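Uncharacterized protein (Xanthomonas campestris pv. campestris, PDB 3HIU) is of unknown function but belongs to the DUF892 family of the ferritin-like clan and folds as a helical bundle that pairs into a dimer. Local coordinates at residues 89-92 with 93-97; 153-156 with 157-161. All coordinates share one frame; numbering follows the deposited sequence.

Contact 1 (89-92 with 93-97); sequences MTDE and VTKGV
Asp91 meets Thr94 and Lys95 across the turn that leads into helix 94-120. The one backbone bond assigned between residues 89-92 and 93-97 runs from Lys95 N to Asp91 O, long at 3.3 Å yet straight at 166° about the hydrogen; the modelled place of that oxygen is less sure, which leaves the bond length doubtful.

Van der Waals contact with the carboxylate comes next. Thr94 CG2 lies 3.1 Å from Asp91 OD1. The lysine crosses the aspartate at a slant, its CG placed anti to the carbonyl carbon (chi1 -62°) and the chain bending beyond; Lys95 CG and Lys95 CE are each 4.0 Å from Asp91 OD2. This is the start of a long helix in the four-helix bundle of a ferritin-like chain, entered from a loop in which residues 74-88 are not modelled.

The charged interactions reach beyond the turn. Lys95 NZ stays 5.2 Å from Asp91 OD2, too far for a salt bridge. Asp91 OD2 accepts a hydrogen bond from Trp10 NE1 and forms a salt bridge with Lys9 NZ, both of the second subunit, while Lys95 makes a cation-pi contact with that same Trp10. Within the loop, Thr90 OG1 gives a weak hydrogen bond to Glu92 OE1 at 3.0 Å, and Glu92 OE1 also forms a salt bridge with Arg31.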
loop_
_atom_site.group_PDB
_atom_site.type_symbol
_atom_site.label_atom_id
_atom_site.label_comp_id
_atom_site.label_asym_id
_atom_site.label_seq_id
_atom_site.Cartn_x
_atom_site.Cartn_y
_atom_site.Cartn_z
HETATM N N MSE B 89 16.652 -6.398 -18.955
HETATM C CA MSE B 89 15.674 -7.252 -18.293
HETATM C C MSE B 89 15.467 -6.818 -16.838
HETATM O O MSE B 89 15.298 -7.645 -15.942
HETATM C CB MSE B 89 16.081 -8.731 -18.393
HETATM C CG MSE B 89 17.130 -9.186 -17.379
HETATM SE SE MSE B 89 16.469 -10.517 -16.096
HETATM C CE MSE B 89 17.315 -12.121 -16.836
ATOM N N THR B 90 15.479 -5.507 -16.613
ATOM C CA THR B 90 15.201 -4.964 -15.286
ATOM C C THR B 90 13.698 -4.917 -14.990
ATOM O O THR B 90 12.878 -4.619 -15.862
ATOM C CB THR B 90 15.844 -3.568 -15.063
ATOM O OG1 THR B 90 15.397 -2.647 -16.067
ATOM C CG2 THR B 90 17.355 -3.667 -15.119
ATOM N N ASP B 91 13.362 -5.214 -13.740
ATOM C CA ASP B 91 11.985 -5.371 -13.298
ATOM C C ASP B 91 11.470 -4.063 -12.710
ATOM O O ASP B 91 10.272 -3.928 -12.437
ATOM C CB ASP B 91 11.954 -6.431 -12.195
ATOM C CG ASP B 91 10.837 -7.430 -12.365
ATOM O OD1 ASP B 91 10.133 -7.389 -13.398
ATOM O OD2 ASP B 91 10.676 -8.273 -11.455
ATOM N N GLU B 92 12.375 -3.104 -12.510
ATOM C CA GLU B 92 12.124 -1.999 -11.583
ATOM C C GLU B 92 10.869 -1.170 -11.888
ATOM O O GLU B 92 10.318 -0.534 -10.990
ATOM C CB GLU B 92 13.358 -1.095 -11.441
ATOM C CG GLU B 92 13.404 0.082 -12.407
ATOM C CD GLU B 92 14.311 -0.166 -13.593
ATOM O OE1 GLU B 92 15.128 -1.109 -13.525
ATOM O OE2 GLU B 92 14.209 0.583 -14.592
ATOM N N VAL B 93 10.415 -1.190 -13.142
ATOM C CA VAL B 93 9.252 -0.392 -13.550
ATOM C C VAL B 93 7.896 -1.057 -13.254
ATOM O O VAL B 93 6.962 -0.378 -12.827
ATOM C CB VAL B 93 9.319 0.005 -15.041
ATOM C CG1 VAL B 93 8.780 -1.121 -15.921
ATOM C CG2 VAL B 93 8.540 1.296 -15.286
ATOM N N THR B 94 7.786 -2.366 -13.489
ATOM C CA THR B 94 6.572 -3.107 -13.147
ATOM C C THR B 94 6.357 -3.050 -11.641
ATOM O O THR B 94 5.241 -2.865 -11.152
ATOM C CB THR B 94 6.643 -4.592 -13.603
ATOM O OG1 THR B 94 5.565 -5.327 -13.018
ATOM C CG2 THR B 94 7.931 -5.237 -13.158
ATOM N N LYS B 95 7.448 -3.192 -10.906
ATOM C CA LYS B 95 7.372 -3.266 -9.462
ATOM C C LYS B 95 7.323 -1.880 -8.846
ATOM O O LYS B 95 6.989 -1.736 -7.680
ATOM C CB LYS B 95 8.546 -4.074 -8.914
ATOM C CG LYS B 95 8.563 -5.524 -9.402
ATOM C CD LYS B 95 7.163 -6.136 -9.360
ATOM C CE LYS B 95 7.200 -7.650 -9.518
ATOM N NZ LYS B 95 5.838 -8.252 -9.435
ATOM N N GLY B 96 7.655 -0.862 -9.632
ATOM C CA GLY B 96 7.542 0.511 -9.173
ATOM C C GLY B 96 6.091 0.932 -9.214
ATOM O O GLY B 96 5.598 1.633 -8.334
ATOM N N VAL B 97 5.395 0.480 -10.248
ATOM C CA VAL B 97 3.965 0.721 -10.360
ATOM C C VAL B 97 3.207 -0.015 -9.245
ATOM O O VAL B 97 2.118 0.400 -8.843
ATOM C CB VAL B 97 3.452 0.315 -11.749
ATOM C CG1 VAL B 97 1.952 0.551 -11.868
ATOM C CG2 VAL B 97 4.218 1.082 -12.830
#

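Contact 2 (153-156 with 157-161); sequences VAFL and EREQL. With EDO (1,2-ethanediol), chain L.
The last turns of helix 124-159, where the chain leaves helical geometry at Gln160, bring residues 153-156 against 157-161. Four successive i to i+4 backbone bonds hold these turns together. Glu157 N to Val153 O is 2.9 Å and straight, at 169° about the hydrogen. Arg158 N to Ala154 O, 3.0 Å, and Glu159 N to Phe155 O, 2.8 Å, are more bent, and Gln160 N to Leu156 O, 3.1 Å, closes the series.

Side chains one turn apart add to this ladder. Val153 and Glu157 run side by side in the same direction, with Val153 CG1 3.5 Å from Glu157 CD. Because Glu157 CG stands anti to its own carbonyl carbon (chi1 -63°) and the chain beyond is extended, the carboxylate passes the valine methyl and reaches a bound 1,2-ethanediol, probably from the crystallisation liquor. O2 of the diol (EDO) donates to Glu157 OE1 at 2.7 Å; a second bond, from O1, is modelled so short that its geometry is doubtful.

On another side of the helix, Phe155 and Glu159 meet at a slant, their ring and carboxylate planes 65° apart and Glu159 OE1 3.8 Å from Phe155 CE2. The strongest polar partner of this glutamate is Arg6 of the second subunit, bound through Glu159 OE2. Such i to i+4 pairing is the regular pattern of an alpha-helix, followed here to its C-terminal end in the last helix of a ferritin-like bundle.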
loop_
_atom_site.group_PDB
_atom_site.type_symbol
_atom_site.label_atom_id
_atom_site.label_comp_id
_atom_site.label_asym_id
_atom_site.label_seq_id
_atom_site.Cartn_x
_atom_site.Cartn_y
_atom_site.Cartn_z
ATOM N N VAL B 153 2.144 -5.913 -19.547
ATOM C CA VAL B 153 2.153 -6.623 -20.808
ATOM C C VAL B 153 3.271 -6.124 -21.710
ATOM O O VAL B 153 4.098 -6.905 -22.180
ATOM C CB VAL B 153 0.821 -6.454 -21.511
ATOM C CG1 VAL B 153 0.913 -6.957 -22.938
ATOM C CG2 VAL B 153 -0.255 -7.190 -20.726
ATOM N N ALA B 154 3.296 -4.818 -21.939
ATOM C CA ALA B 154 4.329 -4.225 -22.777
ATOM C C ALA B 154 5.702 -4.607 -22.260
ATOM O O ALA B 154 6.625 -4.842 -23.034
ATOM C CB ALA B 154 4.180 -2.719 -22.829
ATOM N N PHE B 155 5.840 -4.670 -20.942
ATOM C CA PHE B 155 7.116 -5.060 -20.373
ATOM C C PHE B 155 7.461 -6.471 -20.838
ATOM O O PHE B 155 8.586 -6.747 -21.292
ATOM C CB PHE B 155 7.082 -5.021 -18.844
ATOM C CG PHE B 155 8.306 -5.610 -18.219
ATOM C CD1 PHE B 155 9.409 -4.820 -17.955
ATOM C CD2 PHE B 155 8.375 -6.969 -17.945
ATOM C CE1 PHE B 155 10.550 -5.371 -17.410
ATOM C CE2 PHE B 155 9.511 -7.525 -17.399
ATOM C CZ PHE B 155 10.602 -6.726 -17.132
ATOM N N LEU B 156 6.477 -7.357 -20.719
ATOM C CA LEU B 156 6.675 -8.761 -21.048
ATOM C C LEU B 156 7.039 -8.937 -22.525
ATOM O O LEU B 156 8.078 -9.514 -22.838
ATOM C CB LEU B 156 5.431 -9.579 -20.674
ATOM C CG LEU B 156 5.105 -9.654 -19.174
ATOM C CD1 LEU B 156 3.770 -10.354 -18.912
ATOM C CD2 LEU B 156 6.235 -10.336 -18.409
ATOM N N GLU B 157 6.188 -8.417 -23.413
ATOM C CA GLU B 157 6.376 -8.516 -24.858
ATOM C C GLU B 157 7.703 -7.937 -25.301
ATOM O O GLU B 157 8.342 -8.457 -26.212
ATOM C CB GLU B 157 5.244 -7.795 -25.578
ATOM C CG GLU B 157 3.883 -8.406 -25.306
ATOM C CD GLU B 157 2.744 -7.586 -25.886
ATOM O OE1 GLU B 157 2.876 -6.344 -25.962
ATOM O OE2 GLU B 157 1.714 -8.188 -26.262
ATOM N N ARG B 158 8.105 -6.852 -24.649
ATOM C CA ARG B 158 9.384 -6.191 -24.907
ATOM C C ARG B 158 10.562 -7.053 -24.438
ATOM O O ARG B 158 11.543 -7.229 -25.166
ATOM C CB ARG B 158 9.398 -4.827 -24.208
ATOM C CG ARG B 158 10.528 -3.891 -24.589
ATOM C CD ARG B 158 10.319 -2.490 -23.964
ATOM N NE ARG B 158 9.517 -1.609 -24.813
ATOM C CZ ARG B 158 8.349 -1.063 -24.479
ATOM N NH1 ARG B 158 7.817 -1.278 -23.276
ATOM N NH2 ARG B 158 7.719 -0.279 -25.357
ATOM N N GLU B 159 10.450 -7.599 -23.230
ATOM C CA GLU B 159 11.519 -8.396 -22.629
ATOM C C GLU B 159 11.885 -9.635 -23.438
ATOM O O GLU B 159 13.062 -9.912 -23.664
ATOM C CB GLU B 159 11.143 -8.810 -21.205
ATOM C CG GLU B 159 11.743 -10.139 -20.788
ATOM C CD GLU B 159 11.938 -10.250 -19.293
ATOM O OE1 GLU B 159 11.049 -10.805 -18.613
ATOM O OE2 GLU B 159 12.983 -9.778 -18.801
ATOM N N GLN B 160 10.869 -10.377 -23.866
ATOM C CA GLN B 160 11.068 -11.638 -24.570
ATOM C C GLN B 160 11.003 -11.454 -26.088
ATOM O O GLN B 160 10.715 -12.396 -26.828
ATOM C CB GLN B 160 10.020 -12.662 -24.117
ATOM C CG GLN B 160 8.600 -12.110 -24.085
ATOM C CD GLN B 160 7.525 -13.183 -24.076
ATOM O OE1 GLN B 160 7.731 -14.290 -23.577
ATOM N NE2 GLN B 160 6.364 -12.852 -24.630
ATOM N N LEU B 161 11.286 -10.242 -26.552
ATOM C CA LEU B 161 11.070 -9.901 -27.955
ATOM C C LEU B 161 11.870 -10.791 -28.903
ATOM O O LEU B 161 11.322 -11.341 -29.860
ATOM C CB LEU B 161 11.388 -8.428 -28.201
ATOM C CG LEU B 161 10.689 -7.778 -29.393
ATOM C CD1 LEU B 161 9.206 -8.090 -29.381
ATOM C CD2 LEU B 161 10.915 -6.279 -29.375
HETATM C C1 EDO L . 0.575 -3.735 -26.443
HETATM O O1 EDO L . 1.828 -4.198 -25.920
HETATM C C2 EDO L . -0.039 -4.773 -27.371
HETATM O O2 EDO L . 0.345 -6.080 -26.930
#

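Contact 1 and contact 2 lie on the same side of the chain's centre, their own centres about 12 Å apart, at the start of helix 94-120 and the end of helix 124-159, which follow each other in the chain. Both are partly buried, but contact 2 is farther out, about 29 Å from the chain centre against 19 Å. Phe155 packs on Asp91, Thr90 and Val93, and Glu159 on Met89. Arg6 of the second subunit meets Glu159 in a salt bridge and Asp91 in a weak, long ion pair. Across contact 1 one doubtful backbone bond is assigned, and its acids pair with the second subunit and with Arg31 of their own chain; contact 2 rests on four regular backbone bonds.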